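PDB 4ECL: serine racemase from Enterococcus faecalis, which belongs to the alanine racemase family, each chain of the dimer combining an N-terminal TIM barrel with a C-terminal domain built largely of beta strands. Local coordinates for residues H18-L23 / C31-V36; K25-K30 / I218-A223; V299-R304 / P325-G330. All blocks are in the same frame, centred on the assembly; numbering follows the deposited sequence.

Contact 1 (H18-L23 / C31-V36)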
loop_
_atom_site.group_PDB
_atom_site.type_symbol
_atom_site.label_atom_id
_atom_site.label_comp_id
_atom_site.label_asym_id
_atom_site.label_seq_id
_atom_site.Cartn_x
_atom_site.Cartn_y
_atom_site.Cartn_z
ATOM N N HIS A 18 24.530 -2.683 -11.985
ATOM C CA HIS A 18 25.350 -3.847 -11.668
ATOM C C HIS A 18 24.516 -5.106 -11.805
ATOM O O HIS A 18 24.971 -6.108 -12.358
ATOM C CB HIS A 18 25.932 -3.764 -10.253
ATOM C CG HIS A 18 26.510 -5.057 -9.766
ATOM N ND1 HIS A 18 27.836 -5.396 -9.944
ATOM C CD2 HIS A 18 25.940 -6.103 -9.117
ATOM C CE1 HIS A 18 28.057 -6.592 -9.427
ATOM N NE2 HIS A 18 26.926 -7.041 -8.914
ATOM N N ASN A 19 23.287 -5.058 -11.302
ATOM C CA ASN A 19 22.403 -6.219 -11.402
ATOM C C ASN A 19 22.094 -6.610 -12.839
ATOM O O ASN A 19 22.148 -7.793 -13.189
ATOM C CB ASN A 19 21.110 -5.992 -10.606
ATOM C CG ASN A 19 21.374 -5.860 -9.121
ATOM O OD1 ASN A 19 22.431 -6.276 -8.634
ATOM N ND2 ASN A 19 20.422 -5.277 -8.390
ATOM N N VAL A 20 21.776 -5.618 -13.669
ATOM C CA VAL A 20 21.485 -5.866 -15.079
ATOM C C VAL A 20 22.644 -6.580 -15.770
ATOM O O VAL A 20 22.447 -7.561 -16.497
ATOM C CB VAL A 20 21.142 -4.566 -15.823
ATOM C CG1 VAL A 20 21.274 -4.750 -17.320
ATOM C CG2 VAL A 20 19.724 -4.107 -15.465
ATOM N N ASN A 21 23.857 -6.101 -15.526
ATOM C CA ASN A 21 25.045 -6.746 -16.072
ATOM C C ASN A 21 25.271 -8.151 -15.527
ATOM O O ASN A 21 25.611 -9.064 -16.284
ATOM C CB ASN A 21 26.299 -5.896 -15.840
ATOM C CG ASN A 21 26.335 -4.652 -16.714
ATOM O OD1 ASN A 21 25.997 -4.695 -17.898
ATOM N ND2 ASN A 21 26.747 -3.534 -16.131
ATOM N N THR A 22 25.092 -8.322 -14.221
ATOM C CA THR A 22 25.322 -9.617 -13.591
ATOM C C THR A 22 24.352 -10.650 -14.139
ATOM O O THR A 22 24.712 -11.805 -14.393
ATOM C CB THR A 22 25.163 -9.550 -12.066
ATOM O OG1 THR A 22 26.163 -8.680 -11.519
ATOM C CG2 THR A 22 25.314 -10.932 -11.448
ATOM N N LEU A 23 23.115 -10.217 -14.331
ATOM C CA LEU A 23 22.074 -11.097 -14.816
ATOM C C LEU A 23 22.296 -11.468 -16.282
ATOM O O LEU A 23 22.189 -12.634 -16.653
ATOM C CB LEU A 23 20.700 -10.441 -14.605
ATOM C CG LEU A 23 20.251 -10.353 -13.139
ATOM C CD1 LEU A 23 19.025 -9.469 -12.981
ATOM C CD2 LEU A 23 19.997 -11.740 -12.540
ATOM N N CYS A 31 19.620 -14.706 -25.446
ATOM C CA CYS A 31 18.525 -14.556 -24.508
ATOM C C CYS A 31 18.491 -13.127 -23.970
ATOM O O CYS A 31 19.511 -12.576 -23.532
ATOM C CB CYS A 31 18.660 -15.559 -23.361
ATOM S SG CYS A 31 17.291 -15.501 -22.178
ATOM N N GLU A 32 17.311 -12.530 -24.008
ATOM C CA GLU A 32 17.155 -11.129 -23.641
ATOM C C GLU A 32 16.551 -10.944 -22.244
ATOM O O GLU A 32 15.663 -11.690 -21.818
ATOM C CB GLU A 32 16.309 -10.411 -24.693
ATOM C CG GLU A 32 16.499 -8.916 -24.713
ATOM C CD GLU A 32 15.569 -8.227 -25.691
ATOM O OE1 GLU A 32 15.134 -8.885 -26.666
ATOM O OE2 GLU A 32 15.266 -7.031 -25.474
ATOM N N LEU A 33 17.054 -9.950 -21.527
ATOM C CA LEU A 33 16.521 -9.619 -20.218
ATOM C C LEU A 33 15.176 -8.907 -20.379
ATOM O O LEU A 33 15.091 -7.863 -21.033
ATOM C CB LEU A 33 17.535 -8.752 -19.444
ATOM C CG LEU A 33 17.269 -8.533 -17.956
ATOM C CD1 LEU A 33 18.573 -8.225 -17.205
ATOM C CD2 LEU A 33 16.247 -7.408 -17.741
HETATM N N MSE A 34 14.118 -9.487 -19.809
HETATM C CA MSE A 34 12.824 -8.797 -19.773
HETATM C C MSE A 34 12.576 -8.268 -18.367
HETATM O O MSE A 34 12.279 -9.030 -17.436
HETATM C CB MSE A 34 11.664 -9.702 -20.209
HETATM C CG MSE A 34 10.342 -8.949 -20.286
HETATM SE SE MSE A 34 8.825 -10.024 -20.860
HETATM C CE MSE A 34 9.102 -9.969 -22.795
ATOM N N ALA A 35 12.715 -6.957 -18.211
ATOM C CA ALA A 35 12.660 -6.370 -16.895
ATOM C C ALA A 35 11.197 -6.256 -16.481
ATOM O O ALA A 35 10.391 -5.617 -17.161
ATOM C CB ALA A 35 13.338 -5.013 -16.903
ATOM N N VAL A 36 10.857 -6.896 -15.371
ATOM C CA VAL A 36 9.497 -6.861 -14.871
ATOM C C VAL A 36 9.321 -5.608 -14.007
ATOM O O VAL A 36 9.879 -5.527 -12.901
ATOM C CB VAL A 36 9.218 -8.110 -14.037
ATOM C CG1 VAL A 36 7.795 -8.069 -13.476
ATOM C CG2 VAL A 36 9.435 -9.360 -14.890
#
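Leu33 reaches from its strand to the helix with one methyl, CD1, which lodges against Leu23 and Val20. The tight part is small: CD1 lies 4.0 Å from Leu23 CB, and it sits equally close, 4.0 Å, to the backbone carbonyl oxygen Val20 O. CG of Leu33 stands anti to its backbone N (chi1 -168°), which helps direct CD1 at the helix face that Val20 and Leu23, three residues apart, share. Leu23 meets it with the root of its side chain, and Leu23 also touches Leu239. Val20 is packed more loosely, its CG1 4.4 Å from Leu33 CD1, and Leu53 of helix 46-55 and Leu224 also touch it. Helix 13-25 here lies on the outside of strand 32-36, one of the parallel strands of the TIM barrel, and Leu33, Val20, Leu23 and Leu53 belong to the apolar layer between the barrel strands and the surrounding helices. Away from that layer the character changes. Asn21 points its CB away from the strand and is exposed, and His18 and Thr22 are partly so. The hydroxyl of Thr22 turns back on its own helix, with OG1 donating to His18 O at 3.0 Å from 42° above the carbonyl plane. That oxygen also takes the helical bond from Thr22 N, so two donors grip it. Asn19, although buried, is polar at its tip and is held by the backbone of Arg242 and Leu224, while His18 NE2 bonds to Asp240 O.

Contact 2 (K25-K30 / I218-A223). With SO4 (sulfate ion), chain G.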
loop_
_atom_site.group_PDB
_atom_site.type_symbol
_atom_site.label_atom_id
_atom_site.label_comp_id
_atom_site.label_asym_id
_atom_site.label_seq_id
_atom_site.Cartn_x
_atom_site.Cartn_y
_atom_site.Cartn_z
ATOM N N LYS A 25 24.990 -11.652 -17.826
ATOM C CA LYS A 25 26.156 -12.527 -17.878
ATOM C C LYS A 25 25.783 -13.984 -17.675
ATOM O O LYS A 25 26.386 -14.873 -18.265
ATOM C CB LYS A 25 27.174 -12.128 -16.808
ATOM C CG LYS A 25 28.230 -11.138 -17.260
ATOM C CD LYS A 25 29.264 -10.940 -16.163
ATOM C CE LYS A 25 29.712 -12.282 -15.595
ATOM N NZ LYS A 25 30.690 -12.119 -14.483
ATOM N N ALA A 26 24.799 -14.231 -16.825
ATOM C CA ALA A 26 24.365 -15.593 -16.563
ATOM C C ALA A 26 23.449 -16.125 -17.672
ATOM O O ALA A 26 23.057 -17.293 -17.657
ATOM C CB ALA A 26 23.684 -15.682 -15.208
HETATM N N MSE A 27 23.124 -15.271 -18.637
HETATM C CA MSE A 27 22.199 -15.634 -19.713
HETATM C C MSE A 27 22.920 -16.082 -20.972
HETATM O O MSE A 27 24.058 -15.703 -21.193
HETATM C CB MSE A 27 21.335 -14.438 -20.095
HETATM C CG MSE A 27 20.364 -14.025 -19.070
HETATM SE SE MSE A 27 19.182 -12.643 -19.780
HETATM C CE MSE A 27 18.571 -12.052 -18.041
ATOM N N SER A 28 22.238 -16.866 -21.809
ATOM C CA SER A 28 22.732 -17.159 -23.148
ATOM C C SER A 28 22.824 -15.869 -23.935
ATOM O O SER A 28 22.028 -14.958 -23.723
ATOM C CB SER A 28 21.801 -18.133 -23.871
ATOM O OG SER A 28 21.974 -19.439 -23.361
ATOM N N PRO A 29 23.788 -15.793 -24.859
ATOM C CA PRO A 29 24.033 -14.558 -25.609
ATOM C C PRO A 29 22.782 -14.002 -26.280
ATOM O O PRO A 29 22.589 -12.787 -26.293
ATOM C CB PRO A 29 25.064 -14.986 -26.670
ATOM C CG PRO A 29 25.022 -16.493 -26.687
ATOM C CD PRO A 29 24.694 -16.876 -25.278
ATOM N N LYS A 30 21.939 -14.884 -26.809
ATOM C CA LYS A 30 20.770 -14.460 -27.577
ATOM C C LYS A 30 19.516 -14.313 -26.712
ATOM O O LYS A 30 18.480 -13.849 -27.182
ATOM C CB LYS A 30 20.515 -15.430 -28.730
ATOM C CG LYS A 30 19.660 -14.864 -29.853
ATOM C CD LYS A 30 19.783 -15.718 -31.098
ATOM C CE LYS A 30 19.441 -17.170 -30.806
ATOM N NZ LYS A 30 17.991 -17.361 -30.535
ATOM N N ILE A 218 14.255 -13.921 -20.339
ATOM C CA ILE A 218 14.042 -14.220 -18.940
ATOM C C ILE A 218 13.410 -12.985 -18.303
ATOM O O ILE A 218 13.932 -11.869 -18.435
ATOM C CB ILE A 218 15.357 -14.609 -18.241
ATOM C CG1 ILE A 218 15.899 -15.892 -18.885
ATOM C CG2 ILE A 218 15.132 -14.807 -16.755
ATOM C CD1 ILE A 218 17.200 -16.383 -18.309
ATOM N N ARG A 219 12.272 -13.197 -17.651
ATOM C CA ARG A 219 11.505 -12.136 -16.995
ATOM C C ARG A 219 12.050 -11.950 -15.589
ATOM O O ARG A 219 11.720 -12.710 -14.681
ATOM C CB ARG A 219 10.018 -12.521 -16.893
ATOM C CG ARG A 219 9.321 -12.836 -18.216
ATOM C CD ARG A 219 7.890 -13.350 -18.017
ATOM N NE ARG A 219 7.831 -14.516 -17.129
ATOM C CZ ARG A 219 7.812 -15.787 -17.536
ATOM N NH1 ARG A 219 7.850 -16.078 -18.827
ATOM N NH2 ARG A 219 7.755 -16.778 -16.651
ATOM N N VAL A 220 12.874 -10.936 -15.387
ATOM C CA VAL A 220 13.487 -10.780 -14.074
ATOM C C VAL A 220 12.773 -9.749 -13.201
ATOM O O VAL A 220 12.576 -8.595 -13.590
ATOM C CB VAL A 220 15.013 -10.517 -14.180
ATOM C CG1 VAL A 220 15.694 -11.704 -14.842
ATOM C CG2 VAL A 220 15.276 -9.280 -14.995
ATOM N N GLY A 221 12.361 -10.197 -12.020
ATOM C CA GLY A 221 11.698 -9.337 -11.056
ATOM C C GLY A 221 12.608 -9.067 -9.875
ATOM O O GLY A 221 13.478 -8.201 -9.950
ATOM N N VAL A 222 12.426 -9.813 -8.788
ATOM C CA VAL A 222 13.169 -9.548 -7.556
ATOM C C VAL A 222 14.689 -9.522 -7.736
ATOM O O VAL A 222 15.360 -8.701 -7.115
ATOM C CB VAL A 222 12.805 -10.532 -6.414
ATOM C CG1 VAL A 222 11.376 -10.320 -5.965
ATOM C CG2 VAL A 222 13.045 -11.996 -6.847
ATOM N N ALA A 223 15.230 -10.399 -8.584
ATOM C CA ALA A 223 16.675 -10.445 -8.787
ATOM C C ALA A 223 17.182 -9.120 -9.335
ATOM O O ALA A 223 18.262 -8.653 -8.962
ATOM C CB ALA A 223 17.076 -11.606 -9.724
HETATM S S SO4 G . 10.109 -12.658 -9.966
HETATM O O1 SO4 G . 8.913 -12.671 -10.816
HETATM O O2 SO4 G . 11.298 -12.561 -10.813
HETATM O O3 SO4 G . 10.022 -11.498 -9.083
HETATM O O4 SO4 G . 10.147 -13.872 -9.157
#
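Met27, present as selenomethionine, lays its side chain along Ile218, the two running past each other in opposite directions. Its CG meets the far end of Ile218, CD1, at 4.0 Å, while its own terminal CE comes to 4.1 Å from Ile218 CB. The chain is extended beyond CG (chi3 -162°), which carries CE past Ile218 to a looser touch with Val220 CG1 at 4.3 Å. This apolar patch uses the alternate residues Ile218 and Val220 of one strand face. Between them Arg219 points away from the loop, and its NH1 bonds to His200 ND1 and NH2 to Thr159 O. Just past the strand the backbone turns to polar work. Gly221 N donates to O2 of a sulfate ion at 2.9 Å through a bent bond, and Val222 N donates to O3 at 3.0 Å more nearly straight, with an N-H...O angle of 158°. Sulfate O3 lies close over Gly221, where a side chain would otherwise stand. Val222 CG1 packs 3.6 Å from the same O3. Ser204 OG and Tyr42 OH also bond the sulfate, and Ser204 OG is a second partner of Gly221 N. The ion is probably from the crystallisation liquor, yet its place beyond the C-terminal end of a barrel strand, held by backbone N-H groups, is consistent with the phosphate-binding sites common in TIM barrels. Further out, Ser28 OG bonds to Glu214. Strand 217-220 runs parallel to strand 32-36, whose Leu33 also touches Met27, and helix 204-209 packs against Ile218 through Leu207.

Contact 3 (V299-R304 / P325-G330)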
loop_
_atom_site.group_PDB
_atom_site.type_symbol
_atom_site.label_atom_id
_atom_site.label_comp_id
_atom_site.label_asym_id
_atom_site.label_seq_id
_atom_site.Cartn_x
_atom_site.Cartn_y
_atom_site.Cartn_z
ATOM N N VAL A 299 15.381 0.448 13.583
ATOM C CA VAL A 299 15.888 1.228 12.471
ATOM C C VAL A 299 17.355 1.539 12.719
ATOM O O VAL A 299 17.870 1.296 13.812
ATOM C CB VAL A 299 15.088 2.515 12.273
ATOM C CG1 VAL A 299 13.612 2.187 12.022
ATOM C CG2 VAL A 299 15.227 3.423 13.489
ATOM N N LEU A 300 18.036 2.058 11.706
ATOM C CA LEU A 300 19.422 2.461 11.887
ATOM C C LEU A 300 19.521 3.981 11.983
ATOM O O LEU A 300 19.063 4.714 11.100
ATOM C CB LEU A 300 20.317 1.922 10.767
ATOM C CG LEU A 300 20.354 0.394 10.599
ATOM C CD1 LEU A 300 21.281 -0.018 9.450
ATOM C CD2 LEU A 300 20.754 -0.314 11.890
ATOM N N ILE A 301 20.099 4.442 13.081
ATOM C CA ILE A 301 20.370 5.860 13.265
ATOM C C ILE A 301 21.804 6.004 13.758
ATOM O O ILE A 301 22.202 5.344 14.722
ATOM C CB ILE A 301 19.406 6.526 14.261
ATOM C CG1 ILE A 301 17.975 6.510 13.714
ATOM C CG2 ILE A 301 19.843 7.962 14.519
ATOM C CD1 ILE A 301 16.917 6.980 14.707
ATOM N N GLY A 302 22.572 6.854 13.082
ATOM C CA GLY A 302 23.980 7.030 13.398
ATOM C C GLY A 302 24.726 5.707 13.422
ATOM O O GLY A 302 25.622 5.499 14.245
ATOM N N GLY A 303 24.332 4.801 12.534
ATOM C CA GLY A 303 24.960 3.500 12.444
ATOM C C GLY A 303 24.591 2.533 13.553
ATOM O O GLY A 303 25.201 1.477 13.687
ATOM N N ARG A 304 23.593 2.877 14.352
ATOM C CA ARG A 304 23.219 2.031 15.480
ATOM C C ARG A 304 21.757 1.591 15.394
ATOM O O ARG A 304 20.935 2.231 14.724
ATOM C CB ARG A 304 23.470 2.773 16.794
ATOM C CG ARG A 304 24.796 3.529 16.843
ATOM C CD ARG A 304 25.976 2.579 16.931
ATOM N NE ARG A 304 25.941 1.771 18.149
ATOM C CZ ARG A 304 26.880 0.888 18.487
ATOM N NH1 ARG A 304 27.934 0.700 17.699
ATOM N NH2 ARG A 304 26.772 0.195 19.615
ATOM N N PRO A 325 23.810 8.797 21.173
ATOM C CA PRO A 325 23.835 10.242 21.458
ATOM C C PRO A 325 23.738 11.113 20.200
ATOM O O PRO A 325 23.210 12.226 20.264
ATOM C CB PRO A 325 25.166 10.453 22.195
ATOM C CG PRO A 325 25.963 9.221 21.955
ATOM C CD PRO A 325 25.017 8.096 21.636
ATOM N N ASN A 326 24.200 10.602 19.064
ATOM C CA ASN A 326 24.193 11.387 17.839
ATOM C C ASN A 326 22.834 11.382 17.124
ATOM O O ASN A 326 22.741 11.043 15.941
ATOM C CB ASN A 326 25.283 10.883 16.893
ATOM C CG ASN A 326 25.613 11.881 15.801
ATOM O OD1 ASN A 326 25.595 13.098 16.024
ATOM N ND2 ASN A 326 25.910 11.371 14.608
ATOM N N VAL A 327 21.776 11.738 17.845
ATOM C CA VAL A 327 20.447 11.805 17.251
ATOM C C VAL A 327 19.813 13.176 17.453
ATOM O O VAL A 327 19.621 13.617 18.584
ATOM C CB VAL A 327 19.497 10.759 17.848
ATOM C CG1 VAL A 327 18.169 10.795 17.112
ATOM C CG2 VAL A 327 20.104 9.381 17.764
ATOM N N LYS A 328 19.480 13.842 16.354
ATOM C CA LYS A 328 18.844 15.144 16.440
ATOM C C LYS A 328 17.650 15.229 15.498
ATOM O O LYS A 328 17.457 14.357 14.659
ATOM C CB LYS A 328 19.858 16.251 16.143
ATOM C CG LYS A 328 20.613 16.097 14.826
ATOM C CD LYS A 328 22.042 16.635 14.976
ATOM C CE LYS A 328 22.823 16.592 13.668
ATOM N NZ LYS A 328 22.562 17.797 12.826
ATOM N N THR A 329 16.837 16.263 15.673
ATOM C CA THR A 329 15.824 16.605 14.690
ATOM C C THR A 329 16.531 16.743 13.357
ATOM O O THR A 329 17.465 17.538 13.224
ATOM C CB THR A 329 15.147 17.948 15.018
ATOM O OG1 THR A 329 14.362 17.814 16.210
ATOM C CG2 THR A 329 14.255 18.393 13.860
ATOM N N GLY A 330 16.110 15.944 12.382
ATOM C CA GLY A 330 16.729 15.971 11.075
ATOM C C GLY A 330 17.628 14.778 10.824
ATOM O O GLY A 330 18.046 14.558 9.695
#
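Ile301 opens a type I' turn that runs through Gly302 and Gly303 to Arg304, while its partner Val327 leaves an inverse gamma turn centred on Asn326. The first turn is firmly closed: Ile301 N bonds to Arg304 O and Arg304 N to Ile301 O, each at 2.9 Å. Both glycines have positive phi, as the left-handed corner positions of this turn require. A weak bond from Val327 N to Pro325 O spans the second turn. The closest touch between the two segments is one methyl pair, flanked by Asn326 and Gly302, which add the outer part of the buried surface. Ile301 CG2 meets Val327 CG2 at 3.6 Å, and the other valine methyl, CG1, follows at 4.2 Å from the same Ile301 CG2. The side chains cross at about a right angle, and one isoleucine branch meets both valine methyls. On Ile301, chi1 of -65° sets CG1 beside the backbone N and leaves CG2 anti to it, directed at the valine. The contact thins out at Asn326, whose carbonyl O is 4.5 Å from Ile301 CG2, and both Asn326 and Gly302 are exposed. Val321 touches both Ile301 and Val327, and Val319 and Ala333 pack on Ile301. Gly303 N bonds to Asp339 OD2, and toward the far end of 325-330 Thr329 packs on Tyr86 of the second subunit. The arrangement is a beta hairpin with a two-residue (Gly302-Gly303) type I' loop, joining antiparallel strands 298-301 and 304-309 in the mixed sheet of the C-terminal domain, its side covered by the loop that leads into strand 332-334.

From the N terminus, contact 1 closes a short loop, folding helix 13-25 back onto strand 32-36. Contact 2 starts inside that loop, at 25-30, and closes only after most of the barrel has been made, at 218-223; the two therefore cross. They also touch: Met34 bonds through its backbone to Ile218 and Val220, joining the first and last strands of the parallel sheet and so closing the barrel. Contact 3 follows in series, a local closure between hairpin and loop in the C-terminal domain. Its nearest atoms lie about 19 Å from those of contact 1 and about 20 Å from those of contact 2.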